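Local atomic coordinates of putative lipoprotein (Bacteroides ovatus, PDB entry 3OQQ), a protein that is of unknown function but, as a putative extracellular lipoprotein built largely of beta strands, binds calcium ions in the crystal. Residues Y120-N125 and D155-E160; E174-T179 and A321-L326; L22-S27 and A34-G39. All coordinates share one frame; numbering follows the deposited sequence.

Contact 1: residues Y120-N125 and D155-E160; sequences YLFYHN and DLKVTE
His124 NE2 donates to Asp155 OD2 at 2.7 Å, the shortest hydrogen bond between residues 120-125 and 155-160, and a nearly straight one. The oxygen lies in the imidazole plane, but the donor meets it on the syn side from 29° out of the carboxylate plane. Asp155 OD1, the other oxygen of that carboxylate, forms a salt bridge with Lys157 NZ at 2.9 Å; bends at chi3 and chi4 curl the lysine around to it, its CG passing 3.7 Å from His124 CD2. With CG anti to the backbone N (chi1 178°), the His124 ring is swung toward Asp155, while ND1 is bonded to Leu36 O. Both nitrogens are thus engaged, which fixes the ring's rotation.

Phe122 shares this face, side by side with Lys157, its CD2 4.0 Å from Lys157 CG. On the opposite face, Glu160 OE2 sits in plane at the edge of the Tyr123 ring, 3.3 Å from Tyr123 CE2, and is salt-bridged to Arg324. The strands run antiparallel, with Tyr123-Val158 and Asn125-Leu156 as hydrogen-bonded pairs. Beyond them Glu160 N reaches Leu121 O at 2.9 Å, and a water joins Leu121 N to Glu160 O. Strand 36-41 bonds to the outer edge of 122-125 and strand 173-184 to that of 155-160, while helix 314-328 packs Phe323 and Ile327 over the face bearing Tyr123 and Val158.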
# COMPACT_ATOMS: atom_id res chain seq x y z
N TYR A 120 11.68 -17.13 7.80
CA TYR A 120 10.69 -16.30 8.48
C TYR A 120 9.44 -16.13 7.66
O TYR A 120 9.50 -15.72 6.50
CB TYR A 120 11.27 -14.91 8.79
CG TYR A 120 12.56 -14.91 9.58
CD1 TYR A 120 12.62 -15.43 10.87
CD2 TYR A 120 13.71 -14.29 9.08
CE1 TYR A 120 13.80 -15.39 11.62
CE2 TYR A 120 14.89 -14.24 9.82
CZ TYR A 120 14.93 -14.80 11.08
OH TYR A 120 16.10 -14.74 11.81
N LEU A 121 8.29 -16.35 8.29
CA LEU A 121 7.01 -16.15 7.61
C LEU A 121 6.84 -14.63 7.38
O LEU A 121 7.20 -13.83 8.24
CB LEU A 121 5.86 -16.74 8.46
CG LEU A 121 4.42 -16.60 7.91
CD1 LEU A 121 3.59 -17.82 8.20
CD2 LEU A 121 3.74 -15.40 8.50
N PHE A 122 6.32 -14.25 6.21
CA PHE A 122 6.07 -12.84 5.94
C PHE A 122 4.75 -12.67 5.23
O PHE A 122 4.40 -13.49 4.38
CB PHE A 122 7.22 -12.15 5.18
CG PHE A 122 7.54 -12.61 3.77
CD1 PHE A 122 8.42 -13.66 3.54
CD2 PHE A 122 7.01 -11.94 2.67
CE1 PHE A 122 8.73 -14.07 2.23
CE2 PHE A 122 7.33 -12.33 1.36
CZ PHE A 122 8.19 -13.40 1.15
N TYR A 123 3.98 -11.67 5.65
CA TYR A 123 2.72 -11.29 5.04
C TYR A 123 3.01 -10.24 3.97
O TYR A 123 3.97 -9.48 4.12
CB TYR A 123 1.75 -10.75 6.09
CG TYR A 123 1.22 -11.80 7.02
CD1 TYR A 123 0.15 -12.61 6.65
CD2 TYR A 123 1.77 -11.98 8.29
CE1 TYR A 123 -0.35 -13.59 7.52
CE2 TYR A 123 1.28 -12.95 9.16
CZ TYR A 123 0.22 -13.76 8.77
OH TYR A 123 -0.26 -14.71 9.63
N HIS A 124 2.22 -10.20 2.91
CA HIS A 124 2.48 -9.24 1.85
C HIS A 124 1.19 -8.61 1.34
O HIS A 124 0.23 -9.34 1.03
CB HIS A 124 3.24 -9.92 0.66
CG HIS A 124 3.53 -9.01 -0.50
ND1 HIS A 124 3.13 -9.34 -1.78
CD2 HIS A 124 4.19 -7.83 -0.54
CE1 HIS A 124 3.56 -8.36 -2.56
NE2 HIS A 124 4.22 -7.43 -1.86
N ASN A 125 1.17 -7.26 1.25
CA ASN A 125 0.04 -6.52 0.68
C ASN A 125 0.56 -5.37 -0.19
O ASN A 125 1.44 -4.61 0.23
CB ASN A 125 -0.94 -6.02 1.77
CG ASN A 125 -2.13 -5.28 1.22
OD1 ASN A 125 -2.31 -4.08 1.46
ND2 ASN A 125 -2.96 -5.95 0.44
N ASP A 155 3.85 -1.04 -1.27
CA ASP A 155 4.15 -2.44 -0.98
C ASP A 155 4.47 -2.55 0.47
O ASP A 155 5.37 -1.87 0.96
CB ASP A 155 5.34 -2.93 -1.82
CG ASP A 155 5.45 -4.44 -1.82
OD1 ASP A 155 5.86 -5.00 -0.77
OD2 ASP A 155 5.12 -5.06 -2.84
N LEU A 156 3.74 -3.41 1.16
CA LEU A 156 3.93 -3.68 2.58
C LEU A 156 4.24 -5.15 2.80
O LEU A 156 3.54 -6.01 2.27
CB LEU A 156 2.67 -3.28 3.39
CG LEU A 156 2.54 -1.81 3.77
CD1 LEU A 156 1.08 -1.41 3.94
CD2 LEU A 156 3.33 -1.51 5.03
N LYS A 157 5.31 -5.44 3.58
CA LYS A 157 5.76 -6.77 3.97
C LYS A 157 5.99 -6.75 5.48
O LYS A 157 6.74 -5.91 5.97
CB LYS A 157 7.05 -7.19 3.24
CG LYS A 157 6.86 -7.99 1.98
CD LYS A 157 8.20 -8.27 1.28
CE LYS A 157 8.54 -7.27 0.18
NZ LYS A 157 7.61 -7.34 -0.99
N VAL A 158 5.33 -7.65 6.20
CA VAL A 158 5.48 -7.79 7.64
C VAL A 158 6.11 -9.17 7.85
O VAL A 158 5.48 -10.18 7.54
CB VAL A 158 4.16 -7.58 8.41
CG1 VAL A 158 4.29 -8.02 9.87
CG2 VAL A 158 3.73 -6.12 8.33
N THR A 159 7.35 -9.20 8.31
CA THR A 159 8.11 -10.42 8.54
C THR A 159 8.11 -10.75 10.03
O THR A 159 8.32 -9.85 10.86
CB THR A 159 9.54 -10.19 8.04
OG1 THR A 159 9.48 -9.73 6.70
CG2 THR A 159 10.43 -11.43 8.17
N GLU A 160 7.88 -12.02 10.35
CA GLU A 160 7.92 -12.48 11.73
C GLU A 160 9.31 -13.07 11.97
O GLU A 160 9.55 -14.23 11.63
CB GLU A 160 6.78 -13.46 12.01
CG GLU A 160 5.42 -12.79 11.91
CD GLU A 160 4.22 -13.67 12.17
OE1 GLU A 160 4.39 -14.81 12.64
OE2 GLU A 160 3.08 -13.19 11.96
O HOH W 1 8.19 -16.68 11.21

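Contact 2: residues E174-T179 and A321-L326; sequences EELLLT and AAFREL
Phe323 turns one face of its ring to Glu174 CB, a CH-pi contact that sets helix 314-328 down on the antiparallel sheet containing strand 173-184. This is a helix packed against a sheet face: the short axes pass 9.1 Å apart at a crossing angle of 30°, and the junction between residues 174-179 and 321-326 is made by side chains, with no hydrogen bond across it. Glu174 CB stands 3.7 Å from the centroid of the Phe323 ring and 19° off its normal. It is displaced toward the end where the ring joins its own chain, so that its closest ring atom is Phe323 CG at 3.5 Å.

The glutamate presents its aliphatic base to the aromatic face and takes its charge elsewhere. A bend at chi2 (66°) turns the carboxylate to Arg316, with which OE2 forms a salt bridge, and to His162, which hydrogen-bonds the same oxygen. This buried acid is therefore probably well compensated, and these partners probably help to hold the chain that lies against the ring.

Leu176, two residues further along the same side of the strand, comes to Phe323 from another direction. Its CB meets the ring in plane, at the edge, 4.0 Å from Phe323 CE1. The ring is thus braced over a face by one strand residue and at its rim by the next that points inward, while Leu200 and Val158 also touch it. Leu197, from strand 190-198 of a second antiparallel sheet, packs on both Leu176 and Leu326. The two leucines cross at about a right angle, and where their branches meet Leu176 CD1 lies 3.4 Å from Leu326 CD1, a snug approach for two methyls.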
# COMPACT_ATOMS: atom_id res chain seq x y z
N GLU A 174 9.27 -8.52 15.03
CA GLU A 174 8.62 -8.30 13.75
C GLU A 174 9.33 -7.18 13.06
O GLU A 174 9.92 -6.30 13.71
CB GLU A 174 7.13 -7.93 13.90
CG GLU A 174 6.24 -8.97 14.52
CD GLU A 174 6.52 -9.29 15.97
OE1 GLU A 174 6.50 -8.35 16.81
OE2 GLU A 174 6.79 -10.47 16.27
N GLU A 175 9.27 -7.20 11.75
CA GLU A 175 9.81 -6.18 10.88
C GLU A 175 8.74 -5.81 9.92
O GLU A 175 7.91 -6.64 9.56
CB GLU A 175 11.03 -6.68 10.13
CG GLU A 175 12.33 -6.34 10.80
CD GLU A 175 13.53 -6.62 9.92
OE1 GLU A 175 13.44 -6.37 8.70
OE2 GLU A 175 14.55 -7.09 10.47
N LEU A 176 8.76 -4.57 9.50
CA LEU A 176 7.85 -4.01 8.52
C LEU A 176 8.70 -3.36 7.47
O LEU A 176 9.60 -2.59 7.80
CB LEU A 176 6.90 -3.00 9.19
CG LEU A 176 5.81 -2.42 8.31
CD1 LEU A 176 4.55 -2.38 9.06
CD2 LEU A 176 6.15 -1.02 7.80
N LEU A 177 8.48 -3.72 6.21
CA LEU A 177 9.12 -3.08 5.08
C LEU A 177 8.03 -2.46 4.21
O LEU A 177 7.17 -3.18 3.67
CB LEU A 177 10.01 -4.05 4.26
CG LEU A 177 10.83 -3.43 3.13
CD1 LEU A 177 11.97 -2.57 3.69
CD2 LEU A 177 11.44 -4.53 2.24
N LEU A 178 8.04 -1.11 4.10
CA LEU A 178 7.12 -0.35 3.28
C LEU A 178 7.83 0.39 2.16
O LEU A 178 8.79 1.11 2.41
CB LEU A 178 6.32 0.67 4.11
CG LEU A 178 5.54 1.76 3.32
CD1 LEU A 178 4.26 1.21 2.73
CD2 LEU A 178 5.23 2.95 4.16
N THR A 179 7.31 0.27 0.93
CA THR A 179 7.77 1.10 -0.17
C THR A 179 6.60 1.90 -0.62
O THR A 179 5.46 1.41 -0.56
CB THR A 179 8.47 0.36 -1.32
OG1 THR A 179 7.62 -0.60 -1.92
CG2 THR A 179 9.82 -0.22 -0.92
N ALA A 321 0.14 -8.34 17.09
CA ALA A 321 -1.15 -8.05 16.49
C ALA A 321 -1.09 -6.70 15.74
O ALA A 321 -1.63 -6.60 14.64
CB ALA A 321 -2.23 -8.03 17.56
N ALA A 322 -0.41 -5.69 16.31
CA ALA A 322 -0.24 -4.36 15.69
C ALA A 322 0.50 -4.45 14.34
O ALA A 322 0.08 -3.80 13.38
CB ALA A 322 0.51 -3.44 16.62
N PHE A 323 1.59 -5.25 14.26
CA PHE A 323 2.31 -5.46 12.99
C PHE A 323 1.45 -6.25 12.01
O PHE A 323 1.39 -5.89 10.84
CB PHE A 323 3.65 -6.20 13.21
CG PHE A 323 4.77 -5.30 13.64
CD1 PHE A 323 5.57 -4.66 12.69
CD2 PHE A 323 5.06 -5.10 14.99
CE1 PHE A 323 6.61 -3.82 13.09
CE2 PHE A 323 6.10 -4.26 15.38
CZ PHE A 323 6.86 -3.61 14.43
N ARG A 324 0.76 -7.29 12.50
CA ARG A 324 -0.07 -8.16 11.65
C ARG A 324 -1.29 -7.45 11.06
O ARG A 324 -1.55 -7.60 9.86
CB ARG A 324 -0.54 -9.39 12.43
CG ARG A 324 0.47 -10.52 12.47
CD ARG A 324 -0.12 -11.70 13.22
NE ARG A 324 0.87 -12.74 13.46
CZ ARG A 324 0.72 -13.73 14.33
NH1 ARG A 324 -0.38 -13.82 15.06
NH2 ARG A 324 1.68 -14.63 14.49
N GLU A 325 -2.00 -6.67 11.89
CA GLU A 325 -3.20 -5.93 11.51
C GLU A 325 -2.92 -4.86 10.46
O GLU A 325 -3.86 -4.43 9.79
CB GLU A 325 -3.86 -5.30 12.75
CG GLU A 325 -4.74 -6.28 13.51
CD GLU A 325 -6.05 -6.57 12.82
OE1 GLU A 325 -7.01 -5.77 12.99
OE2 GLU A 325 -6.12 -7.57 12.07
N LEU A 326 -1.66 -4.43 10.27
CA LEU A 326 -1.37 -3.46 9.20
C LEU A 326 -1.56 -4.11 7.82
O LEU A 326 -1.90 -3.42 6.86
CB LEU A 326 0.04 -2.84 9.31
CG LEU A 326 0.25 -1.97 10.55
CD1 LEU A 326 1.71 -1.64 10.72
CD2 LEU A 326 -0.58 -0.70 10.48

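Contact 3: residues L22-S27 and A34-G39; sequences LVNVYS and ASLLVG
Val25 O faces two successive amides, accepting a sound hydrogen bond from Leu37 N at 2.8 Å and a weak one from Val38 N at 3.5 Å. This is a classic beta bulge: Leu37 is the extra residue, its psi of -44° turning the chain out of the extended form, and the pairing slips by one between Val25-Val38 and Tyr26-Leu36. Val38 O returns the link to Val25 N at 2.9 Å, almost straight. On that side the two valines lie side by side, Val38 CG1 resting 3.7 Å from Val25 CB because chi1 (66°) sets this methyl between the backbone N and the carbonyl carbon.

The bulge interrupts the antiparallel hairpin of strands 23-26 and 36-41, whose loop end is closed by a hydrogen bond from Ser27 N to Ser35 O. Near that end the Tyr26 ring crosses Leu36 obliquely, with Tyr26 CE2 3.8 Å from Leu36 CD1, and Ser35 OG sits at the ring edge, near its plane, 3.3 Å from Tyr26 CD2; this hydroxyl is hydrogen-bonded to Ser32 O. Putting an alanine here in place of Tyr26 would remove the ring, and is likely to open a gap beside Leu36 CD1 and leave that branch freer to turn. Leu37 CD1, on the other side, fits 3.9 Å from Ser27 CB. At the opposite end Asn24 OD1 lies 3.3 Å from Gly39 CA and accepts a hydrogen bond from Asp40 N.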
# COMPACT_ATOMS: atom_id res chain seq x y z
N LEU A 22 9.34 -24.64 3.28
CA LEU A 22 8.42 -23.51 3.40
C LEU A 22 7.71 -23.25 2.08
O LEU A 22 8.24 -23.55 1.00
CB LEU A 22 9.15 -22.27 3.91
CG LEU A 22 10.05 -22.50 5.13
CD1 LEU A 22 10.78 -21.24 5.48
CD2 LEU A 22 9.26 -22.97 6.32
N VAL A 23 6.46 -22.76 2.16
CA VAL A 23 5.63 -22.58 0.98
C VAL A 23 5.28 -21.09 0.75
O VAL A 23 5.34 -20.27 1.66
CB VAL A 23 4.34 -23.47 1.04
CG1 VAL A 23 4.70 -24.96 1.12
CG2 VAL A 23 3.42 -23.07 2.21
N ASN A 24 4.85 -20.79 -0.47
CA ASN A 24 4.41 -19.45 -0.84
C ASN A 24 2.97 -19.53 -1.31
O ASN A 24 2.63 -20.47 -2.01
CB ASN A 24 5.32 -18.88 -1.91
CG ASN A 24 6.71 -18.64 -1.40
OD1 ASN A 24 6.92 -18.05 -0.35
ND2 ASN A 24 7.69 -19.14 -2.11
N VAL A 25 2.12 -18.60 -0.85
CA VAL A 25 0.69 -18.56 -1.20
C VAL A 25 0.44 -17.31 -2.04
O VAL A 25 0.86 -16.21 -1.64
CB VAL A 25 -0.21 -18.64 0.05
CG1 VAL A 25 -1.70 -18.64 -0.34
CG2 VAL A 25 0.14 -19.87 0.90
N TYR A 26 -0.23 -17.47 -3.20
CA TYR A 26 -0.52 -16.39 -4.16
C TYR A 26 -2.02 -16.28 -4.44
O TYR A 26 -2.73 -17.28 -4.35
CB TYR A 26 0.20 -16.68 -5.51
CG TYR A 26 1.70 -16.86 -5.40
CD1 TYR A 26 2.26 -18.09 -5.07
CD2 TYR A 26 2.57 -15.80 -5.66
CE1 TYR A 26 3.63 -18.25 -4.92
CE2 TYR A 26 3.95 -15.94 -5.51
CZ TYR A 26 4.48 -17.17 -5.15
OH TYR A 26 5.84 -17.33 -5.05
N SER A 27 -2.50 -15.08 -4.81
CA SER A 27 -3.92 -14.90 -5.17
C SER A 27 -4.14 -15.23 -6.67
O SER A 27 -5.28 -15.21 -7.13
CB SER A 27 -4.36 -13.47 -4.86
OG SER A 27 -3.58 -12.55 -5.60
N ALA A 34 3.89 -9.73 -7.02
CA ALA A 34 2.75 -8.86 -6.74
C ALA A 34 1.57 -9.65 -6.14
O ALA A 34 0.88 -9.13 -5.25
CB ALA A 34 2.30 -8.17 -8.02
N SER A 35 1.34 -10.89 -6.62
CA SER A 35 0.21 -11.71 -6.20
C SER A 35 0.51 -12.52 -4.92
O SER A 35 -0.41 -13.15 -4.39
CB SER A 35 -0.24 -12.63 -7.34
OG SER A 35 0.54 -13.81 -7.43
N LEU A 36 1.78 -12.51 -4.41
CA LEU A 36 2.11 -13.20 -3.16
C LEU A 36 1.34 -12.57 -2.00
O LEU A 36 1.33 -11.34 -1.84
CB LEU A 36 3.62 -13.13 -2.87
CG LEU A 36 4.15 -14.09 -1.82
CD1 LEU A 36 5.43 -14.71 -2.28
CD2 LEU A 36 4.40 -13.36 -0.50
N LEU A 37 0.66 -13.41 -1.22
CA LEU A 37 -0.12 -13.00 -0.05
C LEU A 37 0.66 -13.29 1.23
O LEU A 37 0.69 -12.46 2.13
CB LEU A 37 -1.44 -13.76 -0.03
CG LEU A 37 -2.36 -13.54 -1.22
CD1 LEU A 37 -3.44 -14.58 -1.22
CD2 LEU A 37 -2.96 -12.12 -1.21
N VAL A 38 1.28 -14.47 1.31
CA VAL A 38 2.07 -14.90 2.47
C VAL A 38 3.22 -15.78 1.94
O VAL A 38 3.01 -16.62 1.07
CB VAL A 38 1.19 -15.56 3.60
CG1 VAL A 38 0.57 -16.87 3.16
CG2 VAL A 38 1.97 -15.73 4.90
N GLY A 39 4.43 -15.46 2.38
CA GLY A 39 5.65 -16.14 1.96
C GLY A 39 6.34 -16.89 3.07
O GLY A 39 6.11 -16.59 4.25

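Strand 122-131 joins contacts 1 and 3: it pairs with 150-161 on one side and with the bulged strand 36-41 on the other, where Gly39 N probably donates to Phe122 O. Strand 150-161 in turn borders 173-184, so contact 1 stands between the other two, which do not touch. Contacts 2 and 3 are buried, whereas contact 1 is only partly so and carries the charged cluster. Backbone hydrogen bonds dominate contacts 1 and 3, regular in the former and shifted in the latter; contact 2, joining layers rather than neighbouring strands, relies on apolar packing. Contacts 1 and 2 also meet directly, Val158 CG2 packing 3.4 Å from Phe323 O.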